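Local structure of phosphate-binding protein (Unidentified prokaryotic organism, 3W9V) at residues R351-F354 against S358-L361; G163-T168 against A172-L177; P26-G31 against N45-D50; A230-G235 against S291-L296. The protein binds inorganic phosphate, as a DING-type member of the PstS family of periplasmic-binding-protein-like phosphate transport proteins. The protein carries 1 engineered substitution. One frame throughout, in Å; residues are numbered along the deposited sequence.

Interaction 1: residues R351-F354 against S358-L361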
loop_
_atom_site.group_PDB
_atom_site.type_symbol
_atom_site.label_atom_id
_atom_site.label_comp_id
_atom_site.label_asym_id
_atom_site.label_seq_id
_atom_site.Cartn_x
_atom_site.Cartn_y
_atom_site.Cartn_z
ATOM N N ARG A 351 14.006 -14.425 -1.491
ATOM C CA ARG A 351 15.041 -15.004 -2.349
ATOM C C ARG A 351 14.988 -16.531 -2.347
ATOM O O ARG A 351 15.124 -17.167 -3.399
ATOM C CB ARG A 351 16.446 -14.541 -1.939
ATOM C CG ARG A 351 16.706 -13.048 -2.063
ATOM C CD ARG A 351 18.206 -12.730 -1.975
ATOM N NE ARG A 351 18.845 -13.318 -0.799
ATOM C CZ ARG A 351 18.929 -12.729 0.386
ATOM N NH1 ARG A 351 19.521 -13.356 1.395
ATOM N NH2 ARG A 351 18.430 -11.517 0.575
ATOM N N ALA A 352 14.797 -17.117 -1.169
ATOM C CA ALA A 352 14.870 -18.564 -1.051
ATOM C C ALA A 352 13.770 -19.278 -1.831
ATOM O O ALA A 352 13.992 -20.377 -2.342
ATOM C CB ALA A 352 14.859 -18.987 0.408
ATOM N N SER A 353 12.586 -18.673 -1.922
ATOM C CA SER A 353 11.506 -19.257 -2.715
ATOM C C SER A 353 11.593 -18.881 -4.191
ATOM O O SER A 353 11.440 -19.741 -5.065
ATOM C CB SER A 353 10.131 -18.840 -2.174
ATOM O OG SER A 353 9.782 -19.564 -1.004
ATOM N N PHE A 354 11.821 -17.599 -4.473
ATOM C CA PHE A 354 11.592 -17.096 -5.821
ATOM C C PHE A 354 12.844 -16.882 -6.659
ATOM O O PHE A 354 12.745 -16.715 -7.873
ATOM C CB PHE A 354 10.684 -15.868 -5.779
ATOM C CG PHE A 354 9.398 -16.145 -5.070
ATOM C CD1 PHE A 354 8.520 -17.100 -5.568
ATOM C CD2 PHE A 354 9.092 -15.521 -3.876
ATOM C CE1 PHE A 354 7.342 -17.403 -4.897
ATOM C CE2 PHE A 354 7.916 -15.823 -3.202
ATOM C CZ PHE A 354 7.041 -16.764 -3.716
ATOM N N SER A 358 17.127 -23.960 -7.352
ATOM C CA SER A 358 16.677 -25.298 -6.987
ATOM C C SER A 358 15.249 -25.338 -6.441
ATOM O O SER A 358 14.607 -26.387 -6.456
ATOM C CB SER A 358 17.638 -25.923 -5.976
ATOM O OG SER A 358 17.672 -25.171 -4.778
ATOM N N ASN A 359 14.748 -24.205 -5.958
ATOM C CA ASN A 359 13.409 -24.172 -5.379
ATOM C C ASN A 359 12.336 -24.309 -6.451
ATOM O O ASN A 359 12.424 -23.684 -7.508
ATOM C CB ASN A 359 13.194 -22.882 -4.581
ATOM C CG ASN A 359 12.022 -22.978 -3.618
ATOM O OD1 ASN A 359 10.871 -23.067 -4.032
ATOM N ND2 ASN A 359 12.314 -22.966 -2.325
ATOM N N ALA A 360 11.317 -25.118 -6.169
ATOM C CA ALA A 360 10.230 -25.350 -7.113
ATOM C C ALA A 360 9.444 -24.084 -7.438
ATOM O O ALA A 360 8.732 -24.046 -8.437
ATOM C CB ALA A 360 9.292 -26.417 -6.576
ATOM N N LEU A 361 9.554 -23.068 -6.587
ATOM C CA LEU A 361 8.835 -21.816 -6.787
ATOM C C LEU A 361 9.645 -20.761 -7.537
ATOM O O LEU A 361 9.144 -19.663 -7.798
ATOM C CB LEU A 361 8.386 -21.241 -5.441
ATOM C CG LEU A 361 7.418 -22.117 -4.645
ATOM C CD1 LEU A 361 7.146 -21.518 -3.271
ATOM C CD2 LEU A 361 6.126 -22.322 -5.407
HETATM O O HOH W 1 9.742 -22.250 -0.532
#

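Interaction 2: residues G163-T168 against A172-L177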
loop_
_atom_site.group_PDB
_atom_site.type_symbol
_atom_site.label_atom_id
_atom_site.label_comp_id
_atom_site.label_asym_id
_atom_site.label_seq_id
_atom_site.Cartn_x
_atom_site.Cartn_y
_atom_site.Cartn_z
ATOM N N GLY A 163 -21.696 3.292 13.168
ATOM C CA GLY A 163 -21.502 2.214 12.216
ATOM C C GLY A 163 -20.121 1.596 12.336
ATOM O O GLY A 163 -19.357 1.912 13.255
ATOM N N THR A 164 -19.809 0.696 11.408
ATOM C CA THR A 164 -18.491 0.080 11.348
ATOM C C THR A 164 -17.937 0.186 9.935
ATOM O O THR A 164 -18.697 0.277 8.965
ATOM C CB THR A 164 -18.528 -1.404 11.759
ATOM O OG1 THR A 164 -19.570 -2.070 11.039
ATOM C CG2 THR A 164 -18.782 -1.549 13.246
ATOM N N PHE A 165 -16.615 0.169 9.827
ATOM C CA PHE A 165 -15.943 0.227 8.541
ATOM C C PHE A 165 -15.564 -1.166 8.070
ATOM O O PHE A 165 -14.858 -1.891 8.774
ATOM C CB PHE A 165 -14.659 1.049 8.650
ATOM C CG PHE A 165 -14.878 2.507 8.901
ATOM C CD1 PHE A 165 -15.072 3.385 7.846
ATOM C CD2 PHE A 165 -14.857 3.014 10.193
ATOM C CE1 PHE A 165 -15.251 4.737 8.070
ATOM C CE2 PHE A 165 -15.035 4.363 10.424
ATOM C CZ PHE A 165 -15.230 5.230 9.362
ATOM N N ALA A 166 -16.015 -1.529 6.872
ATOM C CA ALA A 166 -15.559 -2.753 6.227
ATOM C C ALA A 166 -14.230 -2.535 5.504
ATOM O O ALA A 166 -13.930 -1.431 5.039
ATOM C CB ALA A 166 -16.599 -3.242 5.238
ATOM N N VAL A 167 -13.446 -3.601 5.390
ATOM C CA VAL A 167 -12.205 -3.546 4.623
ATOM C C VAL A 167 -12.547 -3.594 3.137
ATOM O O VAL A 167 -13.254 -4.495 2.678
ATOM C CB VAL A 167 -11.272 -4.712 4.981
ATOM C CG1 VAL A 167 -9.950 -4.558 4.248
ATOM C CG2 VAL A 167 -11.050 -4.763 6.488
ATOM N N THR A 168 -12.068 -2.608 2.385
ATOM C CA THR A 168 -12.452 -2.489 0.987
ATOM C C THR A 168 -11.445 -1.648 0.225
ATOM O O THR A 168 -10.672 -0.902 0.820
ATOM C CB THR A 168 -13.868 -1.870 0.852
ATOM O OG1 THR A 168 -14.203 -1.710 -0.531
ATOM C CG2 THR A 168 -13.940 -0.528 1.541
ATOM N N ALA A 172 -15.991 4.617 -0.555
ATOM C CA ALA A 172 -17.421 4.915 -0.502
ATOM C C ALA A 172 -18.269 3.730 -0.035
ATOM O O ALA A 172 -19.423 3.913 0.344
ATOM C CB ALA A 172 -17.910 5.399 -1.848
ATOM N N ASN A 173 -17.712 2.523 -0.088
ATOM C CA ASN A 173 -18.392 1.310 0.360
ATOM C C ASN A 173 -17.980 0.854 1.754
ATOM O O ASN A 173 -18.460 -0.177 2.215
ATOM C CB ASN A 173 -18.108 0.147 -0.597
ATOM C CG ASN A 173 -18.699 0.347 -1.975
ATOM O OD1 ASN A 173 -19.710 1.026 -2.155
ATOM N ND2 ASN A 173 -18.073 -0.278 -2.965
ATOM N N SER A 174 -17.090 1.581 2.421
ATOM C CA SER A 174 -16.557 1.096 3.689
ATOM C C SER A 174 -17.507 1.222 4.880
ATOM O O SER A 174 -17.832 0.222 5.524
ATOM C CB SER A 174 -15.221 1.764 4.016
ATOM O OG SER A 174 -14.693 1.228 5.223
ATOM N N TYR A 175 -17.911 2.438 5.211
ATOM C CA TYR A 175 -18.719 2.646 6.414
ATOM C C TYR A 175 -20.111 2.066 6.225
ATOM O O TYR A 175 -20.751 2.286 5.190
ATOM C CB TYR A 175 -18.819 4.128 6.717
ATOM C CG TYR A 175 -19.305 4.489 8.104
ATOM C CD1 TYR A 175 -18.657 4.018 9.245
ATOM C CD2 TYR A 175 -20.372 5.365 8.274
ATOM C CE1 TYR A 175 -19.084 4.385 10.519
ATOM C CE2 TYR A 175 -20.809 5.732 9.541
ATOM C CZ TYR A 175 -20.157 5.243 10.656
ATOM O OH TYR A 175 -20.571 5.612 11.916
ATOM N N SER A 176 -20.591 1.339 7.230
ATOM C CA SER A 176 -21.863 0.639 7.106
ATOM C C SER A 176 -23.043 1.576 6.831
ATOM O O SER A 176 -23.993 1.195 6.144
ATOM C CB SER A 176 -22.110 -0.210 8.348
ATOM O OG SER A 176 -22.064 0.581 9.522
ATOM N N LEU A 177 -22.967 2.804 7.328
ATOM C CA LEU A 177 -24.027 3.785 7.141
ATOM C C LEU A 177 -23.776 4.682 5.931
ATOM O O LEU A 177 -24.490 5.665 5.721
ATOM C CB LEU A 177 -24.197 4.626 8.410
ATOM C CG LEU A 177 -24.608 3.830 9.651
ATOM C CD1 LEU A 177 -24.532 4.692 10.904
ATOM C CD2 LEU A 177 -26.009 3.264 9.466
#

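Interaction 3: residues P26-G31 against N45-D50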
loop_
_atom_site.group_PDB
_atom_site.type_symbol
_atom_site.label_atom_id
_atom_site.label_comp_id
_atom_site.label_asym_id
_atom_site.label_seq_id
_atom_site.Cartn_x
_atom_site.Cartn_y
_atom_site.Cartn_z
ATOM N N PRO A 26 9.011 2.065 -18.145
ATOM C CA PRO A 26 8.572 2.920 -17.038
ATOM C C PRO A 26 7.246 2.455 -16.429
ATOM O O PRO A 26 6.301 2.103 -17.137
ATOM C CB PRO A 26 8.416 4.291 -17.699
ATOM C CG PRO A 26 9.386 4.253 -18.836
ATOM C CD PRO A 26 9.314 2.848 -19.356
ATOM N N TYR A 27 7.204 2.444 -15.104
ATOM C CA TYR A 27 6.024 2.034 -14.357
ATOM C C TYR A 27 4.842 2.951 -14.646
ATOM O O TYR A 27 4.990 4.174 -14.689
ATOM C CB TYR A 27 6.348 2.089 -12.875
ATOM C CG TYR A 27 5.267 1.605 -11.948
ATOM C CD1 TYR A 27 5.090 0.247 -11.714
ATOM C CD2 TYR A 27 4.449 2.505 -11.267
ATOM C CE1 TYR A 27 4.118 -0.208 -10.839
ATOM C CE2 TYR A 27 3.470 2.057 -10.389
ATOM C CZ TYR A 27 3.315 0.699 -10.175
ATOM O OH TYR A 27 2.361 0.241 -9.294
ATOM N N ILE A 28 3.666 2.356 -14.809
ATOM C CA ILE A 28 2.450 3.111 -15.102
ATOM C C ILE A 28 1.482 3.066 -13.913
ATOM O O ILE A 28 0.860 2.042 -13.639
ATOM C CB ILE A 28 1.783 2.598 -16.396
ATOM C CG1 ILE A 28 2.749 2.762 -17.573
ATOM C CG2 ILE A 28 0.499 3.361 -16.668
ATOM C CD1 ILE A 28 2.308 2.073 -18.846
ATOM N N GLY A 29 1.365 4.183 -13.203
ATOM C CA GLY A 29 0.506 4.246 -12.032
ATOM C C GLY A 29 -0.945 4.496 -12.403
ATOM O O GLY A 29 -1.261 5.537 -12.993
ATOM N N VAL A 30 -1.820 3.550 -12.056
ATOM C CA VAL A 30 -3.232 3.619 -12.413
ATOM C C VAL A 30 -4.155 3.151 -11.286
ATOM O O VAL A 30 -5.369 3.145 -11.454
ATOM C CB VAL A 30 -3.535 2.774 -13.667
ATOM C CG1 VAL A 30 -2.943 3.423 -14.913
ATOM C CG2 VAL A 30 -3.045 1.339 -13.488
ATOM N N GLY A 31 -3.588 2.744 -10.150
ATOM C CA GLY A 31 -4.372 2.218 -9.044
ATOM C C GLY A 31 -4.237 0.708 -8.943
ATOM O O GLY A 31 -4.032 0.024 -9.951
ATOM N N ASN A 45 -4.790 -2.609 -21.603
ATOM C CA ASN A 45 -5.699 -1.470 -21.731
ATOM C C ASN A 45 -5.944 -0.735 -20.411
ATOM O O ASN A 45 -6.344 0.425 -20.430
ATOM C CB ASN A 45 -7.023 -1.850 -22.412
ATOM C CG ASN A 45 -7.977 -2.596 -21.494
ATOM O OD1 ASN A 45 -7.575 -3.260 -20.533
ATOM N ND2 ASN A 45 -9.261 -2.495 -21.798
ATOM N N GLN A 46 -5.658 -1.386 -19.279
ATOM C CA GLN A 46 -5.747 -0.723 -17.975
ATOM C C GLN A 46 -4.574 0.225 -17.732
ATOM O O GLN A 46 -4.616 1.043 -16.804
ATOM C CB GLN A 46 -5.806 -1.759 -16.852
ATOM C CG GLN A 46 -6.951 -2.750 -16.998
ATOM C CD GLN A 46 -8.301 -2.064 -17.061
ATOM O OE1 GLN A 46 -8.705 -1.373 -16.119
ATOM N NE2 GLN A 46 -9.003 -2.239 -18.172
ATOM N N PHE A 47 -3.531 0.091 -18.555
ATOM C CA PHE A 47 -2.327 0.924 -18.470
ATOM C C PHE A 47 -2.293 1.993 -19.566
ATOM O O PHE A 47 -1.780 3.090 -19.354
ATOM C CB PHE A 47 -1.053 0.074 -18.595
ATOM C CG PHE A 47 -0.788 -0.850 -17.432
ATOM C CD1 PHE A 47 -1.476 -0.739 -16.232
ATOM C CD2 PHE A 47 0.185 -1.832 -17.549
ATOM C CE1 PHE A 47 -1.198 -1.611 -15.173
ATOM C CE2 PHE A 47 0.462 -2.699 -16.498
ATOM C CZ PHE A 47 -0.230 -2.587 -15.315
ATOM N N GLY A 48 -2.808 1.672 -20.747
ATOM C CA GLY A 48 -2.747 2.592 -21.866
ATOM C C GLY A 48 -3.433 2.014 -23.083
ATOM O O GLY A 48 -3.959 0.904 -23.043
ATOM N N THR A 49 -3.400 2.754 -24.185
ATOM C CA THR A 49 -4.140 2.342 -25.367
ATOM C C THR A 49 -3.398 1.349 -26.267
ATOM O O THR A 49 -4.021 0.734 -27.126
ATOM C CB THR A 49 -4.583 3.556 -26.195
ATOM O OG1 THR A 49 -3.429 4.309 -26.581
ATOM C CG2 THR A 49 -5.515 4.446 -25.383
ATOM N N ASP A 50 -2.089 1.182 -26.084
ATOM C CA ASP A 50 -1.348 0.254 -26.945
ATOM C C ASP A 50 -1.497 -1.190 -26.484
ATOM O O ASP A 50 -0.613 -1.740 -25.822
ATOM C CB ASP A 50 0.132 0.617 -27.054
ATOM C CG ASP A 50 0.869 -0.232 -28.089
ATOM O OD1 ASP A 50 0.280 -1.193 -28.638
ATOM O OD2 ASP A 50 2.058 0.055 -28.345
#

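Interaction 4: residues A230-G235 against S291-L296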
loop_
_atom_site.group_PDB
_atom_site.type_symbol
_atom_site.label_atom_id
_atom_site.label_comp_id
_atom_site.label_asym_id
_atom_site.label_seq_id
_atom_site.Cartn_x
_atom_site.Cartn_y
_atom_site.Cartn_z
ATOM N N ALA A 230 -0.934 15.181 9.974
ATOM C CA ALA A 230 -1.317 14.913 11.354
ATOM C C ALA A 230 -0.450 13.859 12.025
ATOM O O ALA A 230 -0.080 12.853 11.419
ATOM C CB ALA A 230 -2.781 14.501 11.424
ATOM N N ARG A 231 -0.128 14.087 13.294
ATOM C CA ARG A 231 0.347 12.998 14.124
ATOM C C ARG A 231 -0.866 12.130 14.442
ATOM O O ARG A 231 -2.000 12.614 14.439
ATOM C CB ARG A 231 0.987 13.526 15.408
ATOM C CG ARG A 231 2.254 14.332 15.176
ATOM C CD ARG A 231 2.689 15.065 16.435
ATOM N NE ARG A 231 3.855 15.908 16.187
ATOM C CZ ARG A 231 4.294 16.840 17.026
ATOM N NH1 ARG A 231 3.661 17.055 18.173
ATOM N NH2 ARG A 231 5.364 17.560 16.718
ATOM N N VAL A 232 -0.637 10.844 14.666
ATOM C CA VAL A 232 -1.715 9.943 15.060
ATOM C C VAL A 232 -1.251 9.110 16.247
ATOM O O VAL A 232 -0.128 8.615 16.262
ATOM C CB VAL A 232 -2.153 8.999 13.907
ATOM C CG1 VAL A 232 -3.319 8.125 14.356
ATOM C CG2 VAL A 232 -2.553 9.793 12.672
ATOM N N GLY A 233 -2.112 8.979 17.251
ATOM C CA GLY A 233 -1.798 8.159 18.404
ATOM C C GLY A 233 -1.918 8.851 19.749
ATOM O O GLY A 233 -1.606 8.248 20.778
ATOM N N LYS A 234 -2.353 10.108 19.745
ATOM C CA LYS A 234 -2.600 10.852 20.980
ATOM C C LYS A 234 -3.480 10.050 21.927
ATOM O O LYS A 234 -4.475 9.453 21.514
ATOM C CB LYS A 234 -3.285 12.183 20.663
ATOM C CG LYS A 234 -3.700 12.995 21.884
ATOM C CD LYS A 234 -4.353 14.305 21.472
ATOM C CE LYS A 234 -5.691 14.073 20.792
ATOM N NZ LYS A 234 -6.141 15.277 20.043
ATOM N N GLY A 235 -3.111 10.023 23.199
ATOM C CA GLY A 235 -3.941 9.355 24.177
ATOM C C GLY A 235 -3.337 9.364 25.560
ATOM O O GLY A 235 -2.557 10.249 25.910
ATOM N N SER A 291 2.752 0.866 19.842
ATOM C CA SER A 291 3.759 1.915 19.902
ATOM C C SER A 291 4.068 2.397 18.491
ATOM O O SER A 291 3.710 1.740 17.509
ATOM C CB SER A 291 5.035 1.415 20.584
ATOM O OG SER A 291 5.650 0.386 19.829
ATOM N N GLY A 292 4.730 3.546 18.392
ATOM C CA GLY A 292 5.051 4.128 17.102
ATOM C C GLY A 292 3.822 4.649 16.385
ATOM O O GLY A 292 2.769 4.835 16.992
ATOM N N TYR A 293 3.957 4.885 15.085
ATOM C CA TYR A 293 2.829 5.330 14.280
ATOM C C TYR A 293 1.922 4.140 13.999
ATOM O O TYR A 293 2.397 3.088 13.597
ATOM C CB TYR A 293 3.313 5.945 12.973
ATOM C CG TYR A 293 2.213 6.594 12.167
ATOM C CD1 TYR A 293 1.783 7.878 12.466
ATOM C CD2 TYR A 293 1.608 5.927 11.104
ATOM C CE1 TYR A 293 0.778 8.485 11.736
ATOM C CE2 TYR A 293 0.599 6.531 10.364
ATOM C CZ TYR A 293 0.193 7.808 10.685
ATOM O OH TYR A 293 -0.799 8.425 9.967
ATOM N N PRO A 294 0.610 4.305 14.223
ATOM C CA PRO A 294 -0.298 3.155 14.238
ATOM C C PRO A 294 -0.770 2.609 12.886
ATOM O O PRO A 294 -1.116 1.426 12.830
ATOM C CB PRO A 294 -1.496 3.677 15.039
ATOM C CG PRO A 294 -1.477 5.129 14.853
ATOM C CD PRO A 294 -0.033 5.521 14.747
ATOM N N ILE A 295 -0.801 3.425 11.834
ATOM C CA ILE A 295 -1.399 2.987 10.575
ATOM C C ILE A 295 -0.318 2.594 9.585
ATOM O O ILE A 295 0.427 3.443 9.090
ATOM C CB ILE A 295 -2.298 4.064 9.939
ATOM C CG1 ILE A 295 -3.090 4.826 11.004
ATOM C CG2 ILE A 295 -3.225 3.418 8.912
ATOM C CD1 ILE A 295 -3.977 5.914 10.431
ATOM N N LEU A 296 -0.222 1.299 9.320
ATOM C CA LEU A 296 0.848 0.772 8.482
ATOM C C LEU A 296 0.382 -0.450 7.694
ATOM O O LEU A 296 -0.703 -0.984 7.940
ATOM C CB LEU A 296 2.078 0.444 9.335
ATOM C CG LEU A 296 2.112 -0.868 10.126
ATOM C CD1 LEU A 296 3.381 -0.911 10.970
ATOM C CD2 LEU A 296 0.889 -1.064 11.010
HETATM O O HOH W 2 -0.232 11.185 9.346
#

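Interaction 1: residues R351-F354 against S358-L361
Ser353 and Leu361 bring the two backbones closest, their CA atoms 5.5 Å apart, where the last turn of helix 344-354 is met by the loop that follows it. The chain reverses within three intervening residues, and 358-361, without regular structure, passes the carbonyl groups at the helix's C-terminal end. Ser353 O meets Leu361 CB at 3.4 Å.

Asn359 shapes the returning loop. Its OD1 accepts the backbone N-H of Leu361, 2.9 Å from N to OD1, nearly straight at 163° and arriving on a lone pair in the carbonyl plane: an Asx turn. CG lies anti to the backbone N (chi1 -162°), which swings the amide toward the helix. There ND2 lies 3.1 Å from Ala352 O and donates to a water, which is 2.7 Å from Ser353 OG, so this water joins loop and helix. Leu361 contributes the apolar part: its CB faces CE1 of Phe354 at 4.0 Å. Separately, its CD1 lies beside the serine hydroxyl, 4.0 Å from Ser353 OG. The Phe354 ring receives Leu361 O at its edge, near the ring plane, while Ser353 CB sits over the centre of one face. Beyond the contact, the ring meets Trp273 and rests on Ile84 and Val86 of strand 83-92.

The two ends of the Asn359 amide therefore do different work, the oxygen fixing the turn and the nitrogen reaching the water beside the helix. With OD1 bound within its own loop and ND2 to the water, the rotation of the amide is largely fixed, and leucine and phenylalanine supply the apolar contact beside it.

Interaction 2: residues G163-T168 against A172-L177
Phe165 and Tyr175 form a single antiparallel beta bridge between two loop segments that double back on each other, within the PBP-superfamily fold; Ala166 N to Ser174 O (2.9 Å) and Ser176 N to Thr164 O (2.8 Å) are its backbone bonds. Serine side chains prolong the pairing at both ends. Ser176 OG, held between its own backbone N and carbonyl carbon (chi1 56°), accepts from Thr164 N. At the other end Ser174 OG, anti to its N, donates to a lone pair of Ala166 O in the carbonyl plane, and also lies at the edge of the Phe165 ring, in its plane. Thr168 CG2 packs on Ser174 CB at 3.6 Å.

The two aromatic rings meet obliquely, their planes at 43°, with Tyr175 CD1 above the centre of one Phe165 face. Phe165 also touches Leu154 of helix 145-157 and Cys158, the partner of Cys113 in a disulfide, so the bridged loop is packed against that helix near its covalent tie. Tyr175 extends past Phe165 along the backbone of Gly163, where CE1 is 3.5 Å from the glycine C. Its hydroxyl oxygen accepts the Gly163 N-H, with 2.9 Å between N and OH and an angle of 156° at the hydrogen.

Interaction 3: residues P26-G31 against N45-D50
Ile28 and Val30 both direct their side chains at Phe47, and the contact between the segments is apolar. Ile28 CD1 reaches Phe47 CB at 3.9 Å, while its other branch, CG2, lies 3.5 Å from Phe47 O. Val30 approaches the far part of the same residue: CG2 comes to the edge of the Phe47 ring, near its plane, 3.8 Å from CD1, and the two side chains cross at about a right angle. The second valine methyl, CG1, rests against Gln46 O at 3.5 Å. A chi1 of -71° places Val30 CG1 anti to the carbonyl carbon and turns CG2 to the ring.

Ile28 and Val30 point the same way because they alternate with Gly29 along an extended chain, which is held by backbone hydrogen bonds of Ile28 and Val30 to Gly6. On the other segment, Phe47 is backed by Ala38 and Val55, and Gln46 lies along helix 32-41 on Lys34, Ile37 and Ala38. Gln46 NE2 also donates to Asn45 OD1, 2.9 Å away.

Gly31 occupies the N-cap position of helix 32-41, so the contact packs the loop leaving this helix against the edge strand 28-29 that leads into it. It belongs to the beta-alpha-beta crossover from strand 28-29 through helix 32-41 to parallel strand 57-60, in an alpha/beta lobe as in periplasmic binding proteins.

Interaction 4: residues A230-G235 against S291-L296
An apolar contact joins strand 231-237 of the three-stranded mixed sheet to the loop leading into strand 296-304, a member of the five-stranded sheet. Val232 is its centre, and the CA atoms nearest each other are those of Val232 and Tyr293, 6.5 Å apart. The two valine methyls take different partners. CG1, anti to the backbone N (chi1 -178°), meets CG of Pro294 at 3.6 Å. CG2 goes instead to the phenol end of Tyr293, 3.5 Å from OH, and the valine CB lies 3.7 Å from ring atom CE1. Pro294 also lays CD 3.4 Å from Val232 O, and the same CD lies offset over one face of the Tyr293 ring. Proline and tyrosine thus form adjoining surfaces on which the valine rests.

Polar atoms at the tyrosine end are linked through water. A single molecule donates to both Ala230 O, at 2.7 Å, and Tyr293 OH, at 2.9 Å; the phenol oxygen is further hydrogen-bonded to Val93 O, beyond strand 83-92. With CG anti to its backbone N, Tyr293 reaches toward Ala230, whose carbonyl oxygen faces the ring edge.

Strand 106-107 runs parallel to strand 231-237 and bonds to it through Arg231 and Gly233, while Phe153 of helix 145-157 packs on Pro294 and Ile295. Farther along, Leu296 begins strand 296-304 and lies on Ala255 and Ile256 of helix 253-257.

Overall arrangement
The four contacts are separate, none touching another. Interactions 2 and 4 are the closest pair, about 11 Å between nearest atoms and 21 Å between centres, and helix 145-157 touches both. Interaction 3 comes within about 12 Å of interaction 2, nearest atoms, but belongs with the five-stranded sheet, through its edge strand 28-29. Interaction 1 packs on strand 83-92 at the other edge of that sheet, about 29 Å from interaction 3 between centres. Interaction 4 joins the two sheets, since residues 291-296 lead into strand 296-304. Interactions 1 and 2, 39 Å apart between centres, lie on opposite sides of the chain's centre.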